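Local coordinates for type III restriction-modification enzyme EcoP15I Res subunit (Escherichia coli, PDB 4ZCF), which cuts DNA as the ATP-dependent motor and nuclease subunit of a type III restriction enzyme, 25-27 base pairs downstream of one of two inversely oriented recognition sites, at residues 163-172 and 195-205. Numbering follows the deposited sequence.
Sequences MPQAIHDFVE and SLTDTYDTGLL
Met163 folds over one face of the Tyr200 ring, its backbone and side chain both lying above the aromatic plane. Met163 SD stands 4.8 Å from the centroid of the Tyr200 ring and 19° off its normal, a Met-aromatic contact made from above, while Met163 CE bends back to within 4.0 Å of Tyr200 CD1. With CG anti to the backbone N (chi1 178°) and two further bends along the chain, the Met163 thioether also meets the tip of Leu204. The tyrosine is fixed at its far end, where Tyr200 OH donates to Ser195 O at 2.7 Å on a carbonyl lone pair, closing the 195-200 loop on itself. Replacing Tyr200 by an alanine removes both ring and hydroxyl, and would probably leave Met163 without its aromatic face and Ser195 O without this donor.

Leu204 points at the helix, its CD1 meeting Met163 SD. Its CD2 meets the edge of the His168 imidazole near the ring plane, and Val171 CG1 lies 3.7 Å from Leu204 CB. At the helix end, the bent side chain lets Glu172 OE2 accept from Leu205 N at 2.8 Å, on the syn side but 30° out of the carboxylate plane. His168 ND1 binds Asp169 OD1, and the nearest atom of the His168 side chain is about 3 Å from a bound manganese ion. Pro212 and Ala215 of helix 212-217 add to the apolar cluster. With Ser195 packed on a DNA phosphate, the contact joins helix 165-172, between parallel strands 143-148 and 180-186, to the loop before helix 212-217, at the periphery of the first RecA-like, P-loop NTPase fold.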
loop_
_atom_site.group_PDB
_atom_site.type_symbol
_atom_site.label_atom_id
_atom_site.label_comp_id
_atom_site.label_asym_id
_atom_site.label_seq_id
_atom_site.Cartn_x
_atom_site.Cartn_y
_atom_site.Cartn_z
ATOM N N MET C 163 13.205 -1.641 1.272
ATOM C CA MET C 163 13.364 -2.726 0.305
ATOM C C MET C 163 12.383 -2.454 -0.881
ATOM O O MET C 163 11.164 -2.446 -0.642
ATOM C CB MET C 163 13.096 -4.080 1.000
ATOM C CG MET C 163 13.192 -5.299 0.088
ATOM S SD MET C 163 14.824 -5.567 -0.670
ATOM C CE MET C 163 15.695 -6.458 0.664
ATOM N N PRO C 164 12.870 -2.151 -2.130
ATOM C CA PRO C 164 11.924 -1.832 -3.227
ATOM C C PRO C 164 10.871 -2.923 -3.443
ATOM O O PRO C 164 11.238 -4.095 -3.547
ATOM C CB PRO C 164 12.828 -1.613 -4.444
ATOM C CG PRO C 164 14.201 -1.412 -3.904
ATOM C CD PRO C 164 14.278 -2.107 -2.587
ATOM N N GLN C 165 9.559 -2.561 -3.415
ATOM C CA GLN C 165 8.477 -3.552 -3.511
ATOM C C GLN C 165 8.497 -4.469 -4.704
ATOM O O GLN C 165 8.198 -5.653 -4.545
ATOM C CB GLN C 165 7.087 -2.999 -3.199
ATOM C CG GLN C 165 6.711 -3.201 -1.730
ATOM C CD GLN C 165 6.118 -4.554 -1.355
ATOM O OE1 GLN C 165 5.167 -5.051 -1.964
ATOM N NE2 GLN C 165 6.570 -5.102 -0.233
ATOM N N ALA C 166 8.880 -3.932 -5.885
ATOM C CA ALA C 166 9.016 -4.663 -7.149
ATOM C C ALA C 166 10.016 -5.825 -6.980
ATOM O O ALA C 166 9.663 -6.964 -7.293
ATOM C CB ALA C 166 9.485 -3.723 -8.241
ATOM N N ILE C 167 11.219 -5.540 -6.409
ATOM C CA ILE C 167 12.280 -6.518 -6.124
ATOM C C ILE C 167 11.824 -7.609 -5.122
ATOM O O ILE C 167 11.895 -8.798 -5.450
ATOM C CB ILE C 167 13.653 -5.841 -5.803
ATOM C CG1 ILE C 167 14.198 -5.130 -7.061
ATOM C CG2 ILE C 167 14.695 -6.876 -5.279
ATOM C CD1 ILE C 167 14.776 -3.820 -6.825
ATOM N N HIS C 168 11.297 -7.202 -3.941
ATOM C CA HIS C 168 10.740 -8.124 -2.943
ATOM C C HIS C 168 9.774 -9.104 -3.637
ATOM O O HIS C 168 10.028 -10.300 -3.620
ATOM C CB HIS C 168 10.022 -7.359 -1.804
ATOM C CG HIS C 168 9.147 -8.248 -0.964
ATOM N ND1 HIS C 168 7.772 -8.274 -1.133
ATOM C CD2 HIS C 168 9.489 -9.192 -0.056
ATOM C CE1 HIS C 168 7.325 -9.204 -0.303
ATOM N NE2 HIS C 168 8.322 -9.783 0.366
ATOM N N ASP C 169 8.726 -8.581 -4.308
ATOM C CA ASP C 169 7.703 -9.349 -5.034
ATOM C C ASP C 169 8.230 -10.244 -6.148
ATOM O O ASP C 169 7.694 -11.329 -6.336
ATOM C CB ASP C 169 6.648 -8.407 -5.626
ATOM C CG ASP C 169 5.879 -7.547 -4.635
ATOM O OD1 ASP C 169 5.958 -7.824 -3.412
ATOM O OD2 ASP C 169 5.184 -6.614 -5.082
ATOM N N PHE C 170 9.229 -9.777 -6.924
ATOM C CA PHE C 170 9.791 -10.542 -8.029
ATOM C C PHE C 170 10.587 -11.725 -7.475
ATOM O O PHE C 170 10.391 -12.849 -7.921
ATOM C CB PHE C 170 10.649 -9.639 -8.964
ATOM C CG PHE C 170 11.432 -10.353 -10.058
ATOM C CD1 PHE C 170 10.820 -10.716 -11.251
ATOM C CD2 PHE C 170 12.791 -10.623 -9.902
ATOM C CE1 PHE C 170 11.548 -11.347 -12.265
ATOM C CE2 PHE C 170 13.524 -11.241 -10.923
ATOM C CZ PHE C 170 12.892 -11.617 -12.089
ATOM N N VAL C 171 11.475 -11.459 -6.508
ATOM C CA VAL C 171 12.306 -12.463 -5.847
ATOM C C VAL C 171 11.403 -13.509 -5.122
ATOM O O VAL C 171 11.556 -14.711 -5.353
ATOM C CB VAL C 171 13.345 -11.766 -4.912
ATOM C CG1 VAL C 171 13.942 -12.738 -3.898
ATOM C CG2 VAL C 171 14.448 -11.095 -5.722
ATOM N N GLU C 172 10.428 -13.025 -4.319
ATOM C CA GLU C 172 9.482 -13.819 -3.532
ATOM C C GLU C 172 8.383 -14.613 -4.278
ATOM O O GLU C 172 7.795 -15.525 -3.682
ATOM C CB GLU C 172 8.879 -12.971 -2.394
ATOM C CG GLU C 172 9.854 -12.635 -1.273
ATOM C CD GLU C 172 10.583 -13.789 -0.603
ATOM O OE1 GLU C 172 10.001 -14.891 -0.481
ATOM O OE2 GLU C 172 11.743 -13.578 -0.188
ATOM N N SER C 195 19.927 2.288 -3.348
ATOM C CA SER C 195 18.749 1.548 -2.902
ATOM C C SER C 195 18.897 0.026 -3.182
ATOM O O SER C 195 18.361 -0.784 -2.430
ATOM C CB SER C 195 17.509 2.099 -3.603
ATOM O OG SER C 195 16.311 1.610 -3.025
ATOM N N LEU C 196 19.651 -0.343 -4.245
ATOM C CA LEU C 196 19.929 -1.726 -4.655
ATOM C C LEU C 196 21.201 -2.359 -4.019
ATOM O O LEU C 196 21.305 -3.592 -3.951
ATOM C CB LEU C 196 19.945 -1.856 -6.191
ATOM C CG LEU C 196 18.601 -2.270 -6.819
ATOM C CD1 LEU C 196 17.666 -1.065 -7.004
ATOM C CD2 LEU C 196 18.806 -2.995 -8.139
ATOM N N THR C 197 22.142 -1.520 -3.544
ATOM C CA THR C 197 23.397 -1.960 -2.943
ATOM C C THR C 197 23.291 -2.143 -1.420
ATOM O O THR C 197 24.013 -2.956 -0.847
ATOM C CB THR C 197 24.489 -0.959 -3.275
ATOM N N ASP C 198 22.387 -1.381 -0.784
ATOM C CA ASP C 198 22.125 -1.308 0.653
ATOM C C ASP C 198 21.661 -2.595 1.326
ATOM O O ASP C 198 21.027 -3.438 0.689
ATOM C CB ASP C 198 21.136 -0.157 0.958
ATOM C CG ASP C 198 21.714 1.250 0.852
ATOM O OD1 ASP C 198 22.797 1.410 0.243
ATOM O OD2 ASP C 198 21.070 2.195 1.356
ATOM N N THR C 199 21.961 -2.713 2.645
ATOM C CA THR C 199 21.589 -3.829 3.507
ATOM C C THR C 199 20.310 -3.446 4.249
ATOM O O THR C 199 20.163 -2.300 4.687
ATOM C CB THR C 199 22.740 -4.154 4.468
ATOM O OG1 THR C 199 23.951 -4.229 3.720
ATOM C CG2 THR C 199 22.526 -5.452 5.236
ATOM N N TYR C 200 19.380 -4.399 4.369
ATOM C CA TYR C 200 18.089 -4.185 5.026
ATOM C C TYR C 200 17.890 -5.148 6.182
ATOM O O TYR C 200 18.673 -6.089 6.343
ATOM C CB TYR C 200 16.931 -4.269 4.005
ATOM C CG TYR C 200 16.993 -3.205 2.932
ATOM C CD1 TYR C 200 17.879 -3.315 1.858
ATOM C CD2 TYR C 200 16.182 -2.079 2.993
ATOM C CE1 TYR C 200 17.968 -2.319 0.882
ATOM C CE2 TYR C 200 16.260 -1.076 2.020
ATOM C CZ TYR C 200 17.135 -1.217 0.951
ATOM O OH TYR C 200 17.179 -0.262 -0.033
ATOM N N ASP C 201 16.876 -4.869 7.023
ATOM C CA ASP C 201 16.486 -5.632 8.218
ATOM C C ASP C 201 15.771 -6.896 7.799
ATOM O O ASP C 201 15.610 -7.813 8.615
ATOM C CB ASP C 201 15.446 -4.831 9.005
ATOM C CG ASP C 201 15.885 -3.664 9.854
ATOM O OD1 ASP C 201 17.106 -3.312 9.822
ATOM O OD2 ASP C 201 15.007 -3.080 10.539
ATOM N N THR C 202 15.247 -6.862 6.546
ATOM C CA THR C 202 14.432 -7.828 5.825
ATOM C C THR C 202 15.288 -8.803 5.019
ATOM O O THR C 202 16.248 -8.404 4.366
ATOM C CB THR C 202 13.509 -7.014 4.886
ATOM O OG1 THR C 202 12.789 -6.037 5.651
ATOM C CG2 THR C 202 12.546 -7.871 4.087
ATOM N N GLY C 203 14.892 -10.063 5.026
ATOM C CA GLY C 203 15.543 -11.106 4.250
ATOM C C GLY C 203 14.622 -11.630 3.170
ATOM O O GLY C 203 13.417 -11.793 3.400
ATOM N N LEU C 204 15.177 -11.837 1.964
ATOM C CA LEU C 204 14.470 -12.379 0.807
ATOM C C LEU C 204 15.117 -13.720 0.448
ATOM O O LEU C 204 16.245 -13.991 0.862
ATOM C CB LEU C 204 14.528 -11.442 -0.429
ATOM C CG LEU C 204 14.132 -9.948 -0.327
ATOM C CD1 LEU C 204 14.388 -9.241 -1.648
ATOM C CD2 LEU C 204 12.663 -9.762 0.017
ATOM N N LEU C 205 14.418 -14.528 -0.366
ATOM C CA LEU C 205 14.849 -15.837 -0.844
ATOM C C LEU C 205 15.191 -16.787 0.295
ATOM O O LEU C 205 16.367 -16.972 0.636
ATOM C CB LEU C 205 15.977 -15.736 -1.893
ATOM C CG LEU C 205 15.646 -16.361 -3.234
ATOM C CD1 LEU C 205 16.333 -15.648 -4.334
ATOM C CD2 LEU C 205 15.979 -17.825 -3.269
#